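Local coordinates for alpha-1,2-Mannosidase (Trichoderma reesei, PDB 1HCU), which hydrolyses alpha-1,2-linked mannose residues, probably trimming them from high-mannose N-glycans in a calcium-dependent reaction, at residues A[78-87]-A[129-140]; A[182-190]-A[483-493]. All coordinates share one frame; numbering follows the deposited sequence.

Contact 1. Residues A[78-87]-A[129-140]. With NAG (2-acetamido-2-deoxy-beta-D-glucopyranose), chain F; NAG (2-acetamido-2-deoxy-beta-D-glucopyranose), chain G.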
loop_
_atom_site.group_PDB
_atom_site.type_symbol
_atom_site.label_atom_id
_atom_site.label_comp_id
_atom_site.label_asym_id
_atom_site.label_seq_id
_atom_site.Cartn_x
_atom_site.Cartn_y
_atom_site.Cartn_z
ATOM N N LEU A 78 -13.523 -2.391 18.374
ATOM C CA LEU A 78 -13.158 -1.486 19.452
ATOM C C LEU A 78 -13.132 -2.213 20.803
ATOM O O LEU A 78 -12.271 -1.944 21.639
ATOM C CB LEU A 78 -14.128 -0.298 19.499
ATOM C CG LEU A 78 -14.037 0.719 18.352
ATOM C CD1 LEU A 78 -15.074 1.796 18.553
ATOM C CD2 LEU A 78 -12.655 1.346 18.306
ATOM N N GLN A 79 -14.057 -3.143 21.014
ATOM C CA GLN A 79 -14.102 -3.894 22.270
ATOM C C GLN A 79 -12.899 -4.826 22.384
ATOM O O GLN A 79 -12.452 -5.161 23.484
ATOM C CB GLN A 79 -15.389 -4.718 22.344
ATOM C CG GLN A 79 -16.651 -3.888 22.375
ATOM C CD GLN A 79 -17.048 -3.496 23.776
ATOM O OE1 GLN A 79 -16.277 -2.869 24.506
ATOM N NE2 GLN A 79 -18.259 -3.869 24.167
ATOM N N TYR A 80 -12.379 -5.239 21.233
ATOM C CA TYR A 80 -11.238 -6.140 21.173
ATOM C C TYR A 80 -9.878 -5.450 21.374
ATOM O O TYR A 80 -9.007 -5.991 22.063
ATOM C CB TYR A 80 -11.259 -6.881 19.832
ATOM C CG TYR A 80 -10.012 -7.682 19.531
ATOM C CD1 TYR A 80 -9.212 -7.366 18.433
ATOM C CD2 TYR A 80 -9.628 -8.751 20.343
ATOM C CE1 TYR A 80 -8.062 -8.096 18.147
ATOM C CE2 TYR A 80 -8.476 -9.490 20.068
ATOM C CZ TYR A 80 -7.701 -9.155 18.968
ATOM O OH TYR A 80 -6.568 -9.884 18.673
ATOM N N VAL A 81 -9.700 -4.269 20.781
ATOM C CA VAL A 81 -8.430 -3.536 20.873
ATOM C C VAL A 81 -7.755 -3.558 22.249
ATOM O O VAL A 81 -6.578 -3.891 22.354
ATOM C CB VAL A 81 -8.586 -2.052 20.420
ATOM C CG1 VAL A 81 -7.259 -1.305 20.597
ATOM C CG2 VAL A 81 -9.014 -1.997 18.958
ATOM N N PRO A 82 -8.485 -3.193 23.321
ATOM C CA PRO A 82 -7.907 -3.192 24.672
ATOM C C PRO A 82 -7.387 -4.566 25.097
ATOM O O PRO A 82 -6.536 -4.665 25.970
ATOM C CB PRO A 82 -9.074 -2.741 25.552
ATOM C CG PRO A 82 -9.901 -1.913 24.640
ATOM C CD PRO A 82 -9.873 -2.695 23.355
ATOM N N GLN A 83 -7.913 -5.624 24.487
ATOM C CA GLN A 83 -7.496 -6.980 24.828
ATOM C C GLN A 83 -6.178 -7.393 24.196
ATOM O O GLN A 83 -5.495 -8.272 24.714
ATOM C CB GLN A 83 -8.571 -7.988 24.421
ATOM C CG GLN A 83 -9.782 -8.003 25.321
ATOM C CD GLN A 83 -10.958 -8.716 24.683
ATOM O OE1 GLN A 83 -11.709 -8.124 23.905
ATOM N NE2 GLN A 83 -11.116 -10.004 24.996
ATOM N N ILE A 84 -5.814 -6.781 23.074
ATOM C CA ILE A 84 -4.565 -7.164 22.425
ATOM C C ILE A 84 -3.361 -6.894 23.327
ATOM O O ILE A 84 -3.325 -5.902 24.060
ATOM C CB ILE A 84 -4.347 -6.409 21.089
ATOM C CG1 ILE A 84 -5.548 -6.603 20.160
ATOM C CG2 ILE A 84 -3.088 -6.937 20.416
ATOM C CD1 ILE A 84 -5.554 -5.670 18.950
ATOM N N ASN A 85 -2.382 -7.788 23.282
ATOM C CA ASN A 85 -1.178 -7.615 24.083
ATOM C C ASN A 85 0.000 -7.300 23.159
ATOM O O ASN A 85 0.692 -8.206 22.686
ATOM C CB ASN A 85 -0.866 -8.881 24.889
ATOM C CG ASN A 85 0.138 -8.621 25.996
ATOM O OD1 ASN A 85 1.023 -7.776 25.852
ATOM N ND2 ASN A 85 0.005 -9.346 27.103
ATOM N N PHE A 86 0.220 -6.016 22.910
ATOM C CA PHE A 86 1.298 -5.570 22.037
ATOM C C PHE A 86 2.663 -5.524 22.713
ATOM O O PHE A 86 3.567 -4.841 22.234
ATOM C CB PHE A 86 0.987 -4.180 21.474
ATOM C CG PHE A 86 -0.070 -4.174 20.413
ATOM C CD1 PHE A 86 0.114 -4.871 19.223
ATOM C CD2 PHE A 86 -1.231 -3.429 20.582
ATOM C CE1 PHE A 86 -0.844 -4.823 18.209
ATOM C CE2 PHE A 86 -2.202 -3.371 19.573
ATOM C CZ PHE A 86 -2.006 -4.069 18.382
ATOM N N THR A 87 2.823 -6.233 23.824
ATOM C CA THR A 87 4.112 -6.242 24.507
ATOM C C THR A 87 4.741 -7.623 24.421
ATOM O O THR A 87 5.755 -7.891 25.055
ATOM C CB THR A 87 3.998 -5.862 25.996
ATOM O OG1 THR A 87 3.370 -6.930 26.714
ATOM C CG2 THR A 87 3.182 -4.584 26.166
ATOM N N LEU A 129 -12.902 3.557 24.693
ATOM C CA LEU A 129 -12.509 2.590 23.675
ATOM C C LEU A 129 -11.712 3.297 22.596
ATOM O O LEU A 129 -10.705 2.783 22.105
ATOM C CB LEU A 129 -13.747 1.931 23.068
ATOM C CG LEU A 129 -14.004 0.451 23.396
ATOM C CD1 LEU A 129 -13.396 0.061 24.738
ATOM C CD2 LEU A 129 -15.501 0.201 23.379
ATOM N N VAL A 130 -12.164 4.485 22.225
ATOM C CA VAL A 130 -11.460 5.257 21.221
ATOM C C VAL A 130 -10.042 5.544 21.721
ATOM O O VAL A 130 -9.067 5.348 20.989
ATOM C CB VAL A 130 -12.178 6.580 20.942
ATOM C CG1 VAL A 130 -11.339 7.439 20.020
ATOM C CG2 VAL A 130 -13.538 6.302 20.329
ATOM N N ASN A 131 -9.930 5.995 22.969
ATOM C CA ASN A 131 -8.624 6.300 23.560
ATOM C C ASN A 131 -7.682 5.099 23.550
ATOM O O ASN A 131 -6.463 5.268 23.475
ATOM C CB ASN A 131 -8.772 6.790 25.007
ATOM C CG ASN A 131 -9.389 8.176 25.105
ATOM O OD1 ASN A 131 -9.727 8.800 24.094
ATOM N ND2 ASN A 131 -9.541 8.666 26.337
ATOM N N SER A 132 -8.238 3.893 23.646
ATOM C CA SER A 132 -7.418 2.683 23.640
ATOM C C SER A 132 -6.597 2.571 22.359
ATOM O O SER A 132 -5.440 2.144 22.390
ATOM C CB SER A 132 -8.289 1.427 23.786
ATOM O OG SER A 132 -8.805 1.306 25.098
ATOM N N LEU A 133 -7.203 2.950 21.237
ATOM C CA LEU A 133 -6.521 2.885 19.950
ATOM C C LEU A 133 -5.170 3.587 20.061
ATOM O O LEU A 133 -4.134 3.001 19.755
ATOM C CB LEU A 133 -7.370 3.549 18.853
ATOM C CG LEU A 133 -8.768 2.976 18.580
ATOM C CD1 LEU A 133 -9.545 3.898 17.649
ATOM C CD2 LEU A 133 -8.645 1.587 17.971
ATOM N N LEU A 134 -5.183 4.836 20.515
ATOM C CA LEU A 134 -3.948 5.595 20.655
ATOM C C LEU A 134 -3.028 4.998 21.715
ATOM O O LEU A 134 -1.818 4.895 21.503
ATOM C CB LEU A 134 -4.250 7.066 20.984
ATOM C CG LEU A 134 -3.057 7.991 21.249
ATOM C CD1 LEU A 134 -2.055 7.901 20.109
ATOM C CD2 LEU A 134 -3.551 9.418 21.399
ATOM N N ARG A 135 -3.588 4.592 22.851
ATOM C CA ARG A 135 -2.766 4.002 23.904
ATOM C C ARG A 135 -2.075 2.752 23.394
ATOM O O ARG A 135 -0.874 2.571 23.595
ATOM C CB ARG A 135 -3.609 3.650 25.134
ATOM C CG ARG A 135 -4.078 4.849 25.927
ATOM N N GLN A 136 -2.833 1.886 22.726
ATOM C CA GLN A 136 -2.254 0.651 22.205
ATOM C C GLN A 136 -1.199 0.920 21.132
ATOM O O GLN A 136 -0.219 0.186 21.031
ATOM C CB GLN A 136 -3.361 -0.264 21.665
ATOM C CG GLN A 136 -4.153 -1.004 22.752
ATOM C CD GLN A 136 -3.422 -2.228 23.302
ATOM O OE1 GLN A 136 -3.949 -3.338 23.269
ATOM N NE2 GLN A 136 -2.217 -2.029 23.811
ATOM N N ALA A 137 -1.389 1.981 20.346
ATOM C CA ALA A 137 -0.433 2.330 19.292
ATOM C C ALA A 137 0.903 2.724 19.920
ATOM O O ALA A 137 1.965 2.302 19.470
ATOM C CB ALA A 137 -0.972 3.478 18.451
ATOM N N GLN A 138 0.843 3.535 20.967
ATOM C CA GLN A 138 2.052 3.959 21.649
ATOM C C GLN A 138 2.731 2.761 22.318
ATOM O O GLN A 138 3.952 2.647 22.300
ATOM C CB GLN A 138 1.717 5.039 22.669
ATOM C CG GLN A 138 2.914 5.556 23.435
ATOM C CD GLN A 138 2.635 6.889 24.089
ATOM O OE1 GLN A 138 1.533 7.134 24.574
ATOM N NE2 GLN A 138 3.636 7.761 24.112
ATOM N N THR A 139 1.939 1.851 22.880
ATOM C CA THR A 139 2.493 0.659 23.515
ATOM C C THR A 139 3.271 -0.155 22.475
ATOM O O THR A 139 4.394 -0.601 22.735
ATOM C CB THR A 139 1.375 -0.229 24.142
ATOM O OG1 THR A 139 0.752 0.475 25.223
ATOM C CG2 THR A 139 1.950 -1.540 24.667
ATOM N N LEU A 140 2.672 -0.338 21.299
ATOM C CA LEU A 140 3.306 -1.083 20.212
ATOM C C LEU A 140 4.608 -0.389 19.813
ATOM O O LEU A 140 5.668 -1.016 19.719
ATOM C CB LEU A 140 2.390 -1.123 18.984
ATOM C CG LEU A 140 2.301 -2.384 18.117
ATOM C CD1 LEU A 140 1.682 -2.011 16.764
ATOM C CD2 LEU A 140 3.663 -3.017 17.914
HETATM C C1 NAG F . 1.016 -9.275 28.141
HETATM C C2 NAG F . 0.366 -9.328 29.527
HETATM C C3 NAG F . 1.454 -9.249 30.601
HETATM C C4 NAG F . 2.530 -10.315 30.379
HETATM C C5 NAG F . 3.060 -10.232 28.943
HETATM C C6 NAG F . 4.019 -11.356 28.636
HETATM C C7 NAG F . -1.844 -8.412 29.820
HETATM C C8 NAG F . -2.734 -7.184 29.772
HETATM N N2 NAG F . -0.539 -8.207 29.679
HETATM O O3 NAG F . 0.870 -9.409 31.884
HETATM O O4 NAG F . 3.602 -10.112 31.296
HETATM O O5 NAG F . 1.971 -10.336 28.000
HETATM O O6 NAG F . 3.318 -12.578 28.466
HETATM O O7 NAG F . -2.336 -9.532 29.977
HETATM C C1 NAG G . -17.226 1.315 27.237
HETATM C C2 NAG G . -16.180 0.903 28.280
HETATM C C3 NAG G . -16.878 0.401 29.556
HETATM C C4 NAG G . -17.918 1.402 30.045
HETATM C C5 NAG G . -18.870 1.780 28.905
HETATM C C6 NAG G . -19.845 2.861 29.315
HETATM C C7 NAG G . -14.326 -0.638 28.409
HETATM C C8 NAG G . -14.507 -2.007 29.048
HETATM N N2 NAG G . -15.353 -0.150 27.721
HETATM O O3 NAG G . -15.916 0.187 30.581
HETATM O O4 NAG G . -18.657 0.826 31.115
HETATM O O5 NAG G . -18.122 2.289 27.784
HETATM O O6 NAG G . -21.187 2.433 29.146
HETATM O O7 NAG G . -13.262 -0.034 28.542
HETATM O O HOH W 1 5.470 -2.927 22.970
#
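In the helical barrel of glycosyl hydrolase family 47, the end of helix 71-80 and the glycosylated loop after it run along helix 127-144, with Leu78, Val81 and Phe86 packed on Leu129, Leu133, Gln136 and Leu140. At one end, Leu78 CB lies 4.0 Å from Leu129 CG. Leu133 CD2 also touches Leu78, and reaches Val81 CG2 at 3.7 Å where the two side chains meet at about a right angle. The Pro82 ring presses its CG against the Ser132 hydroxymethyl group, and Val81 CG1 slides past the methylenes of Gln136. Phe86 closes the other end. With CG anti to its carbonyl carbon (chi1 -74°), the ring sits beside Leu140, whose CG is 3.5 Å from Phe86 CD1 and whose CD1 covers one face near the rim. Ile84 CG2 lies over the centre of the opposite face, and the Gln136 amide stands at the ring edge, its plane turned 66° from the ring. Beyond Phe86, a water donates to Phe86 O (2.8 Å) and to Thr139 O (2.6 Å). Asn85 carries an N-acetylglucosamine on ND2, while its OD1 accepts from Thr87 N in an Asx turn and from Thr87 OG1 at 2.6 Å. The glycosylated amide is thus held by its own sequon, whereas apolar packing around Phe86, bordered by one bridging water, joins the loop to the helix.

Contact 2. Residues A[182-190]-A[483-493]. With CA (calcium ion), chain H.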
loop_
_atom_site.group_PDB
_atom_site.type_symbol
_atom_site.label_atom_id
_atom_site.label_comp_id
_atom_site.label_asym_id
_atom_site.label_seq_id
_atom_site.Cartn_x
_atom_site.Cartn_y
_atom_site.Cartn_z
ATOM N N VAL A 182 8.202 6.862 8.700
ATOM C CA VAL A 182 8.093 8.287 9.007
ATOM C C VAL A 182 6.675 8.849 9.148
ATOM O O VAL A 182 6.409 9.626 10.067
ATOM C CB VAL A 182 8.896 9.134 7.970
ATOM C CG1 VAL A 182 8.387 8.879 6.554
ATOM C CG2 VAL A 182 8.796 10.599 8.315
ATOM N N LEU A 183 5.763 8.455 8.264
ATOM C CA LEU A 183 4.396 8.959 8.334
ATOM C C LEU A 183 3.710 8.586 9.648
ATOM O O LEU A 183 3.227 9.456 10.372
ATOM C CB LEU A 183 3.551 8.411 7.178
ATOM C CG LEU A 183 2.457 9.314 6.583
ATOM C CD1 LEU A 183 1.434 8.450 5.831
ATOM C CD2 LEU A 183 1.774 10.113 7.661
ATOM N N GLU A 184 3.665 7.299 9.975
ATOM C CA GLU A 184 2.969 6.915 11.196
ATOM C C GLU A 184 3.666 7.249 12.502
ATOM O O GLU A 184 3.007 7.508 13.505
ATOM C CB GLU A 184 2.536 5.432 11.169
ATOM C CG GLU A 184 3.374 4.442 10.383
ATOM C CD GLU A 184 3.352 4.667 8.883
ATOM O OE1 GLU A 184 4.307 5.282 8.370
ATOM O OE2 GLU A 184 2.380 4.232 8.218
ATOM N N TRP A 185 4.992 7.277 12.487
ATOM C CA TRP A 185 5.749 7.606 13.687
ATOM C C TRP A 185 5.697 9.113 13.970
ATOM O O TRP A 185 5.689 9.532 15.127
ATOM C CB TRP A 185 7.192 7.104 13.545
ATOM C CG TRP A 185 7.290 5.617 13.793
ATOM C CD1 TRP A 185 6.698 4.617 13.066
ATOM C CD2 TRP A 185 7.945 4.979 14.895
ATOM N NE1 TRP A 185 6.941 3.399 13.656
ATOM C CE2 TRP A 185 7.703 3.590 14.779
ATOM C CE3 TRP A 185 8.710 5.446 15.971
ATOM C CZ2 TRP A 185 8.200 2.661 15.705
ATOM C CZ3 TRP A 185 9.206 4.519 16.895
ATOM C CH2 TRP A 185 8.947 3.145 16.751
ATOM N N THR A 186 5.649 9.926 12.917
ATOM C CA THR A 186 5.557 11.369 13.104
ATOM C C THR A 186 4.142 11.671 13.590
ATOM O O THR A 186 3.938 12.518 14.457
ATOM C CB THR A 186 5.828 12.149 11.790
ATOM O OG1 THR A 186 7.214 12.029 11.439
ATOM C CG2 THR A 186 5.488 13.625 11.963
ATOM N N ARG A 187 3.171 10.946 13.043
ATOM C CA ARG A 187 1.771 11.112 13.426
ATOM C C ARG A 187 1.619 10.772 14.907
ATOM O O ARG A 187 0.914 11.457 15.640
ATOM C CB ARG A 187 0.872 10.192 12.579
ATOM C CG ARG A 187 -0.623 10.414 12.781
ATOM C CD ARG A 187 -0.975 11.869 12.518
ATOM N NE ARG A 187 -2.333 12.224 12.929
ATOM C CZ ARG A 187 -2.678 13.425 13.393
ATOM N NH1 ARG A 187 -1.758 14.379 13.507
ATOM N NH2 ARG A 187 -3.941 13.683 13.728
ATOM N N LEU A 188 2.295 9.715 15.344
ATOM C CA LEU A 188 2.224 9.299 16.743
ATOM C C LEU A 188 2.784 10.394 17.678
ATOM O O LEU A 188 2.171 10.711 18.696
ATOM C CB LEU A 188 2.986 7.973 16.937
ATOM C CG LEU A 188 2.890 7.302 18.315
ATOM C CD1 LEU A 188 1.443 6.973 18.622
ATOM C CD2 LEU A 188 3.735 6.048 18.348
ATOM N N SER A 189 3.940 10.967 17.333
ATOM C CA SER A 189 4.534 12.026 18.152
ATOM C C SER A 189 3.581 13.206 18.270
ATOM O O SER A 189 3.430 13.789 19.339
ATOM C CB SER A 189 5.846 12.537 17.548
ATOM O OG SER A 189 6.867 11.564 17.614
ATOM N N ASP A 190 2.949 13.565 17.161
ATOM C CA ASP A 190 2.028 14.688 17.173
ATOM C C ASP A 190 0.804 14.401 18.039
ATOM O O ASP A 190 0.282 15.292 18.703
ATOM C CB ASP A 190 1.590 15.030 15.747
ATOM C CG ASP A 190 2.659 15.780 14.970
ATOM O OD1 ASP A 190 2.422 16.066 13.778
ATOM O OD2 ASP A 190 3.725 16.086 15.549
ATOM N N PHE A 483 -3.517 9.126 3.067
ATOM C CA PHE A 483 -3.505 7.671 3.167
ATOM C C PHE A 483 -2.086 7.132 3.352
ATOM O O PHE A 483 -1.156 7.515 2.624
ATOM C CB PHE A 483 -4.116 7.026 1.921
ATOM C CG PHE A 483 -5.604 7.227 1.779
ATOM C CD1 PHE A 483 -6.109 8.228 0.954
ATOM C CD2 PHE A 483 -6.501 6.390 2.437
ATOM C CE1 PHE A 483 -7.494 8.389 0.781
ATOM C CE2 PHE A 483 -7.881 6.542 2.271
ATOM C CZ PHE A 483 -8.376 7.544 1.440
ATOM N N ASN A 484 -1.924 6.249 4.337
ATOM C CA ASN A 484 -0.632 5.636 4.589
ATOM C C ASN A 484 -0.553 4.531 3.539
ATOM O O ASN A 484 -1.488 4.354 2.762
ATOM C CB ASN A 484 -0.554 5.092 6.031
ATOM C CG ASN A 484 -0.933 3.622 6.145
ATOM O OD1 ASN A 484 -1.890 3.153 5.530
ATOM N ND2 ASN A 484 -0.186 2.895 6.959
ATOM N N THR A 485 0.541 3.788 3.503
ATOM C CA THR A 485 0.682 2.755 2.485
ATOM C C THR A 485 -0.327 1.602 2.563
ATOM O O THR A 485 -0.513 0.882 1.593
ATOM C CB THR A 485 2.118 2.200 2.491
ATOM O OG1 THR A 485 2.526 1.959 1.147
ATOM C CG2 THR A 485 2.209 0.911 3.287
ATOM N N GLU A 486 -0.985 1.433 3.706
ATOM C CA GLU A 486 -1.959 0.351 3.865
ATOM C C GLU A 486 -3.371 0.944 3.843
ATOM O O GLU A 486 -4.286 0.454 4.508
ATOM C CB GLU A 486 -1.715 -0.393 5.189
ATOM C CG GLU A 486 -2.466 -1.713 5.340
ATOM C CD GLU A 486 -1.779 -2.881 4.630
ATOM O OE1 GLU A 486 -0.805 -2.652 3.881
ATOM O OE2 GLU A 486 -2.226 -4.036 4.825
ATOM N N ALA A 487 -3.526 2.023 3.092
ATOM C CA ALA A 487 -4.809 2.693 2.956
ATOM C C ALA A 487 -5.407 3.182 4.271
ATOM O O ALA A 487 -6.626 3.224 4.415
ATOM C CB ALA A 487 -5.796 1.769 2.251
ATOM N N HIS A 488 -4.561 3.542 5.232
ATOM C CA HIS A 488 -5.052 4.064 6.509
ATOM C C HIS A 488 -4.849 5.576 6.510
ATOM O O HIS A 488 -3.726 6.057 6.606
ATOM C CB HIS A 488 -4.314 3.426 7.688
ATOM C CG HIS A 488 -4.500 1.944 7.775
ATOM N ND1 HIS A 488 -5.741 1.350 7.725
ATOM C CD2 HIS A 488 -3.603 0.935 7.876
ATOM C CE1 HIS A 488 -5.603 0.038 7.787
ATOM N NE2 HIS A 488 -4.315 -0.239 7.879
ATOM N N PRO A 489 -5.942 6.343 6.399
ATOM C CA PRO A 489 -5.906 7.810 6.375
ATOM C C PRO A 489 -5.639 8.497 7.715
ATOM O O PRO A 489 -6.344 8.251 8.689
ATOM C CB PRO A 489 -7.284 8.160 5.827
ATOM C CG PRO A 489 -8.145 7.114 6.467
ATOM C CD PRO A 489 -7.324 5.854 6.240
ATOM N N PHE A 490 -4.635 9.367 7.755
ATOM C CA PHE A 490 -4.289 10.107 8.972
ATOM C C PHE A 490 -4.616 11.582 8.758
ATOM O O PHE A 490 -4.521 12.076 7.633
ATOM C CB PHE A 490 -2.785 10.008 9.255
ATOM C CG PHE A 490 -2.286 8.614 9.428
ATOM C CD1 PHE A 490 -0.965 8.300 9.122
ATOM C CD2 PHE A 490 -3.123 7.614 9.904
ATOM C CE1 PHE A 490 -0.488 6.997 9.289
ATOM C CE2 PHE A 490 -2.665 6.323 10.073
ATOM C CZ PHE A 490 -1.344 6.008 9.766
ATOM N N SER A 491 -5.008 12.292 9.813
ATOM C CA SER A 491 -5.272 13.729 9.663
ATOM C C SER A 491 -3.899 14.370 9.515
ATOM O O SER A 491 -2.931 13.889 10.108
ATOM C CB SER A 491 -5.944 14.317 10.906
ATOM O OG SER A 491 -7.259 13.833 11.075
ATOM N N ILE A 492 -3.804 15.440 8.730
ATOM C CA ILE A 492 -2.526 16.125 8.544
ATOM C C ILE A 492 -2.245 17.005 9.764
ATOM O O ILE A 492 -3.167 17.441 10.447
ATOM C CB ILE A 492 -2.527 16.992 7.267
ATOM C CG1 ILE A 492 -3.446 18.205 7.450
ATOM C CG2 ILE A 492 -2.988 16.143 6.076
ATOM C CD1 ILE A 492 -3.393 19.198 6.310
ATOM N N ARG A 493 -0.969 17.268 10.019
ATOM C CA ARG A 493 -0.536 18.053 11.173
ATOM C C ARG A 493 -1.415 19.211 11.670
ATOM O O ARG A 493 -1.630 19.343 12.880
ATOM C CB ARG A 493 0.891 18.546 10.940
ATOM C CG ARG A 493 1.489 19.328 12.094
ATOM C CD ARG A 493 2.999 19.411 11.941
ATOM N NE ARG A 493 3.664 18.209 12.425
ATOM C CZ ARG A 493 4.933 17.905 12.177
ATOM N NH1 ARG A 493 5.462 16.792 12.674
ATOM N NH2 ARG A 493 5.666 18.702 11.407
HETATM CA CA CA H . 1.024 0.192 -0.536
HETATM O O HOH W 2 2.797 -1.367 1.055
HETATM O O HOH W 3 1.958 -2.157 -1.689
HETATM O O HOH W 4 2.706 1.202 -2.428
HETATM O O HOH W 5 -1.362 -0.443 -1.778
#
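Leu183 CD2 meets the edge of the Phe490 ring, 3.6 Å from Phe490 CD1 and near the ring plane, while one face carries His488 O, offset toward the rim; the guanidinium of Arg187 has Ser491 O over the centre of one face. Both flat groups lie where helix 182-192 of the family 47 alpha/alpha barrel packs against the C-terminal beta-hairpin, strands 481-483 and 489-491, the axes of segments 182-190 and 489-491 lying 37° apart. Arg187 CG is anti to the backbone N (chi1 -173°), and a bend at chi2 carries the chain past Phe490 in the opposite direction. Its polar end finds Tyr257 as strongest partner and forms a salt bridge with Asp114. A methionine in its place would probably leave Asp114 without its charged mate and Ser491 O without the cation lying across it. Beyond the strand, Arg493 makes a salt bridge with Asp190, Arg493 NE donating to Asp190 OD1 at 2.8 Å, nearly in the guanidinium plane and on the syn side of the carboxylate; NH1 adds weak bonds to both oxygens, NH2 pairs with Asp258, and Asp190 OD1 has Tyr257 OH as well. At the hairpin turn, Asn484 ND2 donates to the buried Glu184 OE2 over 3.2 Å, almost straight at 172°. Asn484 OD1 is gripped from opposite faces of its plane by Glu486 N, closing an Asx turn, and by His488 N, both at 2.7 Å. The next residue binds calcium, Thr485 O at 2.7 Å and Thr485 OG1 at 2.9 Å, with four waters on the ion.

How the contacts relate
Contact 1 is partly buried and lies toward the outside of the chain, centred about 23 Å from its centre; contact 2 is buried, about 13 Å from it. Their own centres are about 17 Å apart; helices 127-144 and 182-192 touch, Leu134 CD1 meeting Leu188 CD1 at 3.9 Å. Near the surface, mainly leucines, a valine, Phe86 and Gln136 join the segments, with a bridging water and sugars at the margin. Contact 2 also packs Leu183 on Phe490, but adds a hydrogen bond between buried Glu184 and Asn484, a salt bridge at its partly exposed end and a metal at the turn. Contact 1 joins segments close in sequence; contact 2 brings the C-terminal hairpin back to a helix some 290 residues earlier.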